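Local coordinates for putative endonuclease/exonuclease/phosphatase family protein (Bacteroides thetaiotaomicron, PDB 3MPR) that probably hydrolyses phosphodiester bonds, perhaps those of nucleic acids, as a metal-dependent enzyme with the DNase I-like fold, at residues 13-18 with 49-54; 72-77 with 118-123; 138-143 with 174-179. One frame throughout, in Å; residues are numbered along the deposited sequence.

Overall arrangement
Followed from the N terminus, the three contacts come in series, and none nests in or crosses another. Interaction 1 closes the 30 residues between 13-18 and 49-54, which are mostly helix. Interaction 2 closes the 40 residues between 72-77 and 118-123, tying the edge of one sheet to the start of strand 121-129 in the other. Interaction 3 pairs strands 135-142 and 173-178 of that second sheet, which helix 148-164 connects. Interactions 2 and 3 meet where strands 121-129 and 135-142 lie side by side. Interaction 1 reaches interaction 3 through Thr49 to Asn140 and Asn13 to Asp178, joining the two sheets near the magnesium-binding Glu51.

Interaction 1: residues 13-18 with 49-54; sequences NLRNAN and TQECFL
Glu51 sends its carboxylate into the loop after strand 5-13 and is met there by Asn13, Arg15 and Asn16. Asn13 ND2 gives a hydrogen bond to Glu51 OE2 at 2.9 Å. The oxygen lies in the amide plane, but the nitrogen stands above the carboxylate plane, and the two planes are 74° apart. Glu51 OE1 takes two donors. The backbone N of Asn16 reaches it on the anti side at 2.9 Å, in a nearly straight bond (169°). Arg15 NH1 uses the syn lone pair of OE1 in a longer salt bridge of 3.3 Å, while Arg15 NE pairs with Asp21.

Asn13 CG is anti to the backbone N (chi1 180°), which places the amide beside Glu51. Its OD1 accepts from Arg15 N at 2.8 Å, an Asx turn, and ND2 is shared between Glu51 and Asp178. In this DNase I-like fold the parallel strands 5-13 and 46-50 end here, and Glu51 binds magnesium in a crystal structure of this protein. Leu14 N bonds to Gln50 O at 3.1 Å.

These bonds make the tight part. Beside them Leu14, Thr49 and Cys52 are buried, with Leu14 CD1 3.8 Å from Cys52 SG. The other end is partly exposed. There Phe53 CE2 lies 3.7 Å from Asn16 CB, and Ala17 O is at the ring edge.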
loop_
_atom_site.group_PDB
_atom_site.type_symbol
_atom_site.label_atom_id
_atom_site.label_comp_id
_atom_site.label_asym_id
_atom_site.label_seq_id
_atom_site.Cartn_x
_atom_site.Cartn_y
_atom_site.Cartn_z
ATOM N N ASN A 13 9.688 12.645 -1.329
ATOM C CA ASN A 13 11.060 13.130 -1.409
ATOM C C ASN A 13 11.987 11.943 -1.675
ATOM O O ASN A 13 12.137 11.067 -0.828
ATOM C CB ASN A 13 11.446 13.835 -0.111
ATOM C CG ASN A 13 12.872 14.355 -0.130
ATOM O OD1 ASN A 13 13.749 13.765 -0.753
ATOM N ND2 ASN A 13 13.104 15.472 0.545
ATOM N N LEU A 14 12.601 11.917 -2.856
ATOM C CA LEU A 14 13.329 10.736 -3.322
ATOM C C LEU A 14 14.788 10.717 -2.854
ATOM O O LEU A 14 15.508 9.739 -3.083
ATOM C CB LEU A 14 13.241 10.618 -4.851
ATOM C CG LEU A 14 11.822 10.595 -5.439
ATOM C CD1 LEU A 14 11.850 10.080 -6.873
ATOM C CD2 LEU A 14 10.884 9.745 -4.595
ATOM N N ARG A 15 15.209 11.800 -2.206
ATOM C CA ARG A 15 16.568 11.933 -1.671
ATOM C C ARG A 15 17.635 12.093 -2.764
ATOM O O ARG A 15 17.831 11.219 -3.614
ATOM C CB ARG A 15 16.908 10.763 -0.743
ATOM C CG ARG A 15 18.276 10.865 -0.074
ATOM C CD ARG A 15 18.380 12.158 0.731
ATOM N NE ARG A 15 19.620 12.252 1.501
ATOM C CZ ARG A 15 20.079 13.394 2.000
ATOM N NH1 ARG A 15 19.402 14.519 1.792
ATOM N NH2 ARG A 15 21.210 13.419 2.692
ATOM N N ASN A 16 18.323 13.226 -2.746
ATOM C CA ASN A 16 19.326 13.484 -3.769
ATOM C C ASN A 16 20.407 12.402 -3.761
ATOM O O ASN A 16 20.791 11.894 -2.706
ATOM C CB ASN A 16 19.942 14.870 -3.581
ATOM C CG ASN A 16 20.878 14.929 -2.402
ATOM O OD1 ASN A 16 20.506 15.366 -1.316
ATOM N ND2 ASN A 16 22.106 14.479 -2.607
ATOM N N ALA A 17 20.886 12.050 -4.944
ATOM C CA ALA A 17 21.935 11.046 -5.061
ATOM C C ALA A 17 23.274 11.625 -4.616
ATOM O O ALA A 17 23.734 12.623 -5.163
ATOM C CB ALA A 17 22.014 10.518 -6.478
ATOM N N ASN A 18 23.880 11.004 -3.608
ATOM C CA ASN A 18 25.176 11.447 -3.081
ATOM C C ASN A 18 26.014 10.288 -2.546
ATOM O O ASN A 18 25.489 9.207 -2.261
ATOM C CB ASN A 18 24.993 12.490 -1.974
ATOM C CG ASN A 18 24.295 11.927 -0.751
ATOM O OD1 ASN A 18 24.935 11.362 0.142
ATOM N ND2 ASN A 18 22.966 12.073 -0.705
ATOM N N THR A 49 7.754 15.136 -6.599
ATOM C CA THR A 49 8.987 14.610 -6.030
ATOM C C THR A 49 9.887 15.755 -5.580
ATOM O O THR A 49 9.767 16.873 -6.073
ATOM C CB THR A 49 9.762 13.772 -7.056
ATOM O OG1 THR A 49 10.194 14.612 -8.141
ATOM C CG2 THR A 49 8.893 12.626 -7.582
ATOM N N GLN A 50 10.800 15.478 -4.659
ATOM C CA GLN A 50 11.788 16.476 -4.285
ATOM C C GLN A 50 13.193 15.869 -4.291
ATOM O O GLN A 50 13.358 14.649 -4.170
ATOM C CB GLN A 50 11.457 17.107 -2.930
ATOM C CG GLN A 50 10.024 17.651 -2.823
ATOM C CD GLN A 50 8.996 16.585 -2.473
ATOM O OE1 GLN A 50 9.241 15.711 -1.636
ATOM N NE2 GLN A 50 7.823 16.662 -3.103
ATOM N N GLU A 51 14.181 16.740 -4.472
ATOM C CA GLU A 51 15.610 16.424 -4.360
ATOM C C GLU A 51 16.294 15.759 -5.548
ATOM O O GLU A 51 17.494 15.505 -5.493
ATOM C CB GLU A 51 15.921 15.639 -3.084
ATOM C CG GLU A 51 15.714 16.442 -1.819
ATOM C CD GLU A 51 16.429 15.861 -0.605
ATOM O OE1 GLU A 51 17.484 15.199 -0.772
ATOM O OE2 GLU A 51 15.947 16.100 0.523
ATOM N N CYS A 52 15.567 15.466 -6.614
ATOM C CA CYS A 52 16.201 14.765 -7.729
ATOM C C CYS A 52 17.097 15.663 -8.578
ATOM O O CYS A 52 16.681 16.723 -9.019
ATOM C CB CYS A 52 15.149 14.157 -8.645
ATOM S SG CYS A 52 14.343 12.707 -7.941
ATOM N N PHE A 53 18.310 15.203 -8.842
ATOM C CA PHE A 53 19.112 15.810 -9.884
ATOM C C PHE A 53 18.592 15.266 -11.206
ATOM O O PHE A 53 17.856 14.287 -11.230
ATOM C CB PHE A 53 20.594 15.475 -9.685
ATOM C CG PHE A 53 21.203 16.122 -8.481
ATOM C CD1 PHE A 53 21.393 17.490 -8.439
ATOM C CD2 PHE A 53 21.615 15.358 -7.402
ATOM C CE1 PHE A 53 21.961 18.092 -7.334
ATOM C CE2 PHE A 53 22.180 15.955 -6.292
ATOM C CZ PHE A 53 22.353 17.324 -6.258
ATOM N N LEU A 54 18.956 15.896 -12.315
ATOM C CA LEU A 54 18.412 15.468 -13.593
ATOM C C LEU A 54 18.686 13.990 -13.879
ATOM O O LEU A 54 17.837 13.300 -14.429
ATOM C CB LEU A 54 18.951 16.343 -14.736
ATOM C CG LEU A 54 18.497 15.973 -16.152
ATOM C CD1 LEU A 54 16.983 16.040 -16.285
ATOM C CD2 LEU A 54 19.172 16.866 -17.197
#

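Interaction 2: residues 72-77 with 118-123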
loop_
_atom_site.group_PDB
_atom_site.type_symbol
_atom_site.label_atom_id
_atom_site.label_comp_id
_atom_site.label_asym_id
_atom_site.label_seq_id
_atom_site.Cartn_x
_atom_site.Cartn_y
_atom_site.Cartn_z
ATOM N N VAL A 72 11.931 22.191 -13.757
ATOM C CA VAL A 72 13.322 22.499 -14.087
ATOM C C VAL A 72 14.238 22.528 -12.869
ATOM O O VAL A 72 13.776 22.539 -11.732
ATOM C CB VAL A 72 13.447 23.843 -14.833
ATOM C CG1 VAL A 72 12.532 23.867 -16.053
ATOM C CG2 VAL A 72 13.141 25.000 -13.888
ATOM N N GLY A 73 15.545 22.541 -13.119
ATOM C CA GLY A 73 16.541 22.577 -12.060
ATOM C C GLY A 73 16.511 23.880 -11.296
ATOM O O GLY A 73 16.418 24.956 -11.897
ATOM N N ARG A 74 16.600 23.801 -9.970
ATOM C CA ARG A 74 16.457 25.000 -9.142
ATOM C C ARG A 74 17.670 25.927 -9.152
ATOM O O ARG A 74 17.559 27.071 -8.734
ATOM C CB ARG A 74 16.107 24.639 -7.690
ATOM C CG ARG A 74 17.270 24.087 -6.854
ATOM C CD ARG A 74 16.750 23.639 -5.497
ATOM N NE ARG A 74 17.795 23.163 -4.595
ATOM C CZ ARG A 74 17.557 22.675 -3.379
ATOM N NH1 ARG A 74 16.311 22.598 -2.921
ATOM N NH2 ARG A 74 18.560 22.262 -2.622
ATOM N N ASP A 75 18.826 25.436 -9.604
ATOM C CA ASP A 75 20.049 26.250 -9.599
ATOM C C ASP A 75 20.077 27.278 -10.726
ATOM O O ASP A 75 20.452 28.440 -10.525
ATOM C CB ASP A 75 21.298 25.361 -9.702
ATOM C CG ASP A 75 21.635 24.666 -8.398
ATOM O OD1 ASP A 75 20.880 24.814 -7.413
ATOM O OD2 ASP A 75 22.659 23.954 -8.366
ATOM N N ASP A 76 19.699 26.851 -11.923
ATOM C CA ASP A 76 19.809 27.730 -13.086
ATOM C C ASP A 76 18.560 27.718 -13.959
ATOM O O ASP A 76 18.532 28.325 -15.035
ATOM C CB ASP A 76 21.043 27.364 -13.917
ATOM C CG ASP A 76 20.910 26.024 -14.616
ATOM O OD1 ASP A 76 19.969 25.267 -14.282
ATOM O OD2 ASP A 76 21.752 25.724 -15.496
ATOM N N GLY A 77 17.527 27.020 -13.501
ATOM C CA GLY A 77 16.281 26.969 -14.241
ATOM C C GLY A 77 16.365 26.108 -15.481
ATOM O O GLY A 77 15.471 26.129 -16.327
ATOM N N LEU A 118 19.323 28.526 0.568
ATOM C CA LEU A 118 19.414 27.980 -0.782
ATOM C C LEU A 118 18.254 28.459 -1.654
ATOM O O LEU A 118 17.174 28.747 -1.144
ATOM C CB LEU A 118 19.441 26.448 -0.739
ATOM C CG LEU A 118 20.792 25.736 -0.586
ATOM C CD1 LEU A 118 21.683 26.420 0.420
ATOM C CD2 LEU A 118 20.587 24.274 -0.206
ATOM N N PRO A 119 18.472 28.551 -2.975
ATOM C CA PRO A 119 17.318 28.818 -3.844
ATOM C C PRO A 119 16.360 27.644 -3.772
ATOM O O PRO A 119 16.788 26.505 -3.598
ATOM C CB PRO A 119 17.932 28.902 -5.242
ATOM C CG PRO A 119 19.203 28.078 -5.137
ATOM C CD PRO A 119 19.715 28.351 -3.744
ATOM N N ARG A 120 15.072 27.924 -3.887
ATOM C CA ARG A 120 14.043 26.896 -3.734
ATOM C C ARG A 120 13.027 27.119 -4.835
ATOM O O ARG A 120 12.637 28.253 -5.105
ATOM C CB ARG A 120 13.374 27.014 -2.364
ATOM C CG ARG A 120 14.352 26.953 -1.194
ATOM C CD ARG A 120 14.921 25.553 -1.009
ATOM N NE ARG A 120 15.821 25.479 0.139
ATOM C CZ ARG A 120 16.214 24.346 0.717
ATOM N NH1 ARG A 120 15.794 23.176 0.253
ATOM N NH2 ARG A 120 17.033 24.382 1.765
ATOM N N ILE A 121 12.601 26.045 -5.480
ATOM C CA ILE A 121 11.766 26.171 -6.658
ATOM C C ILE A 121 10.431 25.467 -6.449
ATOM O O ILE A 121 10.359 24.428 -5.788
ATOM C CB ILE A 121 12.501 25.626 -7.915
ATOM C CG1 ILE A 121 11.842 26.129 -9.208
ATOM C CG2 ILE A 121 12.575 24.089 -7.897
ATOM C CD1 ILE A 121 12.561 25.687 -10.478
ATOM N N CYS A 122 9.373 26.071 -6.979
ATOM C CA CYS A 122 8.068 25.442 -7.046
ATOM C C CYS A 122 7.761 25.209 -8.518
ATOM O O CYS A 122 7.816 26.144 -9.324
ATOM C CB CYS A 122 7.000 26.338 -6.411
ATOM S SG CYS A 122 5.333 25.689 -6.576
ATOM N N SER A 123 7.487 23.956 -8.876
ATOM C CA SER A 123 7.103 23.613 -10.235
ATOM C C SER A 123 5.624 23.251 -10.249
ATOM O O SER A 123 5.093 22.716 -9.277
ATOM C CB SER A 123 7.931 22.437 -10.764
ATOM O OG SER A 123 9.309 22.751 -10.774
HETATM O O HOH W 1 11.550 21.296 -10.628
HETATM O O HOH W 2 13.743 23.536 -3.904
HETATM O O HOH W 3 17.559 20.629 -0.592
#
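Arg74 starts with CG between its backbone N and carbonyl carbon (chi1 75°), then runs extended to NE, which carries its guanidinium past Pro119 to Arg120. Arg120 leaves its backbone away from 72-77, but a bend at chi2 (-71°) returns its end to Arg74. The two side chains lie side by side and point the same way, with guanidinium planes 78° apart. Arg74 NH1 and Arg120 NH1 are 3.3 Å apart, and both are donors.

One water accepts from Arg74 NH2 at 2.8 Å and, weakly, from Arg120 NH1. A second, in the guanidinium plane, accepts from Arg74 NH1 at 2.9 Å and from Ile121 N. Pro119 O sits over one face of the guanidinium, 3.6 Å from Arg74 NE, and this buried carbonyl has no hydrogen-bond partner in the model.

Deeper in, apolar groups meet. Arg74 CB rests on Ile121 CG2 at 3.6 Å, and Val72 CG2 meets Ile121 CD1 at 3.5 Å. Nearby a water donates to Val72 O and Ser123 OG, and Asp100 binds Val72 N and Ser123 OG.

A leucine in place of Arg74 would probably cost each of its two waters one donor and take the guanidinium off the carbonyl of Pro119.

Arg120 also has Asp144 at NE and an unidentified ligand at NH1. Asp144 and, in a long, weak ion pair with Arg74, Glu82 probably ease the two like charges. With Glu51 about 6 Å from Arg74, side chain to side chain, their place is consistent with a role for anions beside the metal site, though none is identified.

Interaction 3: residues 138-143 with 174-179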
loop_
_atom_site.group_PDB
_atom_site.type_symbol
_atom_site.label_atom_id
_atom_site.label_comp_id
_atom_site.label_asym_id
_atom_site.label_seq_id
_atom_site.Cartn_x
_atom_site.Cartn_y
_atom_site.Cartn_z
ATOM N N PHE A 138 -1.598 21.560 -10.227
ATOM C CA PHE A 138 -0.812 20.733 -9.307
ATOM C C PHE A 138 0.516 21.448 -9.068
ATOM O O PHE A 138 1.269 21.667 -10.012
ATOM C CB PHE A 138 -0.562 19.369 -9.958
ATOM C CG PHE A 138 -0.065 18.309 -9.009
ATOM C CD1 PHE A 138 1.257 18.297 -8.585
ATOM C CD2 PHE A 138 -0.901 17.283 -8.603
ATOM C CE1 PHE A 138 1.720 17.307 -7.726
ATOM C CE2 PHE A 138 -0.440 16.286 -7.746
ATOM C CZ PHE A 138 0.863 16.302 -7.305
ATOM N N PHE A 139 0.793 21.814 -7.814
ATOM C CA PHE A 139 2.027 22.506 -7.445
ATOM C C PHE A 139 2.887 21.587 -6.603
ATOM O O PHE A 139 2.353 20.799 -5.834
ATOM C CB PHE A 139 1.705 23.720 -6.570
ATOM C CG PHE A 139 0.984 24.826 -7.287
ATOM C CD1 PHE A 139 -0.384 24.794 -7.442
ATOM C CD2 PHE A 139 1.687 25.916 -7.779
ATOM C CE1 PHE A 139 -1.045 25.835 -8.095
ATOM C CE2 PHE A 139 1.035 26.950 -8.423
ATOM C CZ PHE A 139 -0.325 26.909 -8.579
ATOM N N ASN A 140 4.208 21.734 -6.698
ATOM C CA ASN A 140 5.123 20.909 -5.920
ATOM C C ASN A 140 6.357 21.727 -5.546
ATOM O O ASN A 140 6.868 22.476 -6.369
ATOM C CB ASN A 140 5.500 19.677 -6.742
ATOM C CG ASN A 140 6.470 18.769 -6.031
ATOM O OD1 ASN A 140 6.283 18.431 -4.860
ATOM N ND2 ASN A 140 7.519 18.356 -6.743
ATOM N N LEU A 141 6.825 21.603 -4.306
ATOM C CA LEU A 141 7.949 22.423 -3.859
ATOM C C LEU A 141 8.756 21.744 -2.759
ATOM O O LEU A 141 8.388 20.685 -2.254
ATOM C CB LEU A 141 7.464 23.808 -3.376
ATOM C CG LEU A 141 6.450 23.880 -2.218
ATOM C CD1 LEU A 141 7.098 23.579 -0.862
ATOM C CD2 LEU A 141 5.806 25.253 -2.168
ATOM N N HIS A 142 9.860 22.384 -2.399
ATOM C CA HIS A 142 10.711 21.946 -1.308
ATOM C C HIS A 142 11.187 23.215 -0.618
ATOM O O HIS A 142 11.931 23.999 -1.204
ATOM C CB HIS A 142 11.903 21.151 -1.855
ATOM C CG HIS A 142 12.774 20.563 -0.791
ATOM N ND1 HIS A 142 13.796 19.680 -1.068
ATOM C CD2 HIS A 142 12.771 20.724 0.554
ATOM C CE1 HIS A 142 14.389 19.328 0.061
ATOM N NE2 HIS A 142 13.789 19.951 1.059
HETATM N N MSE A 143 10.723 23.422 0.611
HETATM C CA MSE A 143 10.967 24.646 1.372
HETATM C C MSE A 143 12.402 24.739 1.910
HETATM O O MSE A 143 13.111 23.736 1.996
HETATM C CB MSE A 143 10.001 24.707 2.551
HETATM C CG MSE A 143 8.537 24.848 2.194
HETATM SE SE MSE A 143 8.215 26.669 1.548
HETATM C CE MSE A 143 6.422 26.923 2.251
ATOM N N ILE A 174 -3.889 21.335 -6.116
ATOM C CA ILE A 174 -3.279 20.348 -5.254
ATOM C C ILE A 174 -1.849 20.816 -5.081
ATOM O O ILE A 174 -1.196 21.153 -6.062
ATOM C CB ILE A 174 -3.266 18.974 -5.934
ATOM C CG1 ILE A 174 -4.707 18.525 -6.215
ATOM C CG2 ILE A 174 -2.456 17.968 -5.086
ATOM C CD1 ILE A 174 -4.821 17.252 -7.080
ATOM N N LEU A 175 -1.373 20.842 -3.840
ATOM C CA LEU A 175 -0.005 21.273 -3.510
ATOM C C LEU A 175 0.714 20.193 -2.708
ATOM O O LEU A 175 0.253 19.834 -1.620
ATOM C CB LEU A 175 -0.049 22.569 -2.679
ATOM C CG LEU A 175 1.244 23.006 -1.968
ATOM C CD1 LEU A 175 2.331 23.359 -2.960
ATOM C CD2 LEU A 175 0.971 24.186 -1.016
ATOM N N THR A 176 1.816 19.658 -3.251
ATOM C CA THR A 176 2.625 18.651 -2.554
ATOM C C THR A 176 3.983 19.240 -2.237
ATOM O O THR A 176 4.346 20.287 -2.762
ATOM C CB THR A 176 2.870 17.396 -3.437
ATOM O OG1 THR A 176 3.573 17.769 -4.633
ATOM C CG2 THR A 176 1.551 16.733 -3.826
ATOM N N GLY A 177 4.763 18.569 -1.400
ATOM C CA GLY A 177 6.123 19.031 -1.206
ATOM C C GLY A 177 6.754 18.551 0.073
ATOM O O GLY A 177 6.103 17.914 0.899
ATOM N N ASP A 178 8.041 18.846 0.208
ATOM C CA ASP A 178 8.758 18.695 1.468
ATOM C C ASP A 178 8.805 20.093 2.072
ATOM O O ASP A 178 9.461 20.992 1.539
ATOM C CB ASP A 178 10.162 18.164 1.204
ATOM C CG ASP A 178 11.010 18.035 2.477
ATOM O OD1 ASP A 178 10.643 18.605 3.521
ATOM O OD2 ASP A 178 12.069 17.375 2.414
ATOM N N PHE A 179 8.084 20.280 3.169
ATOM C CA PHE A 179 7.952 21.600 3.783
ATOM C C PHE A 179 8.955 21.833 4.912
ATOM O O PHE A 179 8.960 22.893 5.538
ATOM C CB PHE A 179 6.505 21.840 4.221
ATOM C CG PHE A 179 5.546 21.881 3.069
ATOM C CD1 PHE A 179 5.096 20.701 2.480
ATOM C CD2 PHE A 179 5.134 23.096 2.541
ATOM C CE1 PHE A 179 4.230 20.742 1.391
ATOM C CE2 PHE A 179 4.272 23.148 1.456
ATOM C CZ PHE A 179 3.813 21.968 0.880
HETATM O O HOH W 4 13.940 18.245 3.825
#
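His142 and Asp178 stand side by side at the C-terminal ends of strands 135-142 and 173-178. These are the parallel strands of a beta-alpha-beta unit, connected by helix 148-164 and set next to each other in one sheet.

The Asp178 side chain can be followed outward. Its CB lies over one face of the His142 imidazole, 4.0 Å from the ring centroid, in a CH-pi contact. CG is anti to the backbone N (chi1 177°), which sends it along the ring, near CD2 and NE2. The carboxylate lies nearly parallel to the ring, 12° apart. OD2 is 3.4 Å from His142 NE2, but the angle is too poor for a hydrogen bond; it accepts from Asn13 ND2 and from a water that also lies 3.3 Å from His142 NE2. OD1 takes the backbone N of Asn180.

Backbone bonds run the length of the pair, from Phe139 N to Ile174 O at 2.7 Å to Met143 N with Asp178 O. Gly177 needs to be a glycine: a CB would run into Leu141 O and against the carbonyl O before it.

On the face toward helix 148-164, Leu141 CD1 sits over the Phe179 ring, 4.1 Å from its centroid, and Leu175 CD1 packs on Phe139 CB. On the other face Phe138 CZ touches Thr176 CG2 at 3.6 Å. Asn140 OD1 accepts from Gln50 NE2, and also from Thr176 OG1 at 2.8 Å, which approaches 42° above the carbonyl plane.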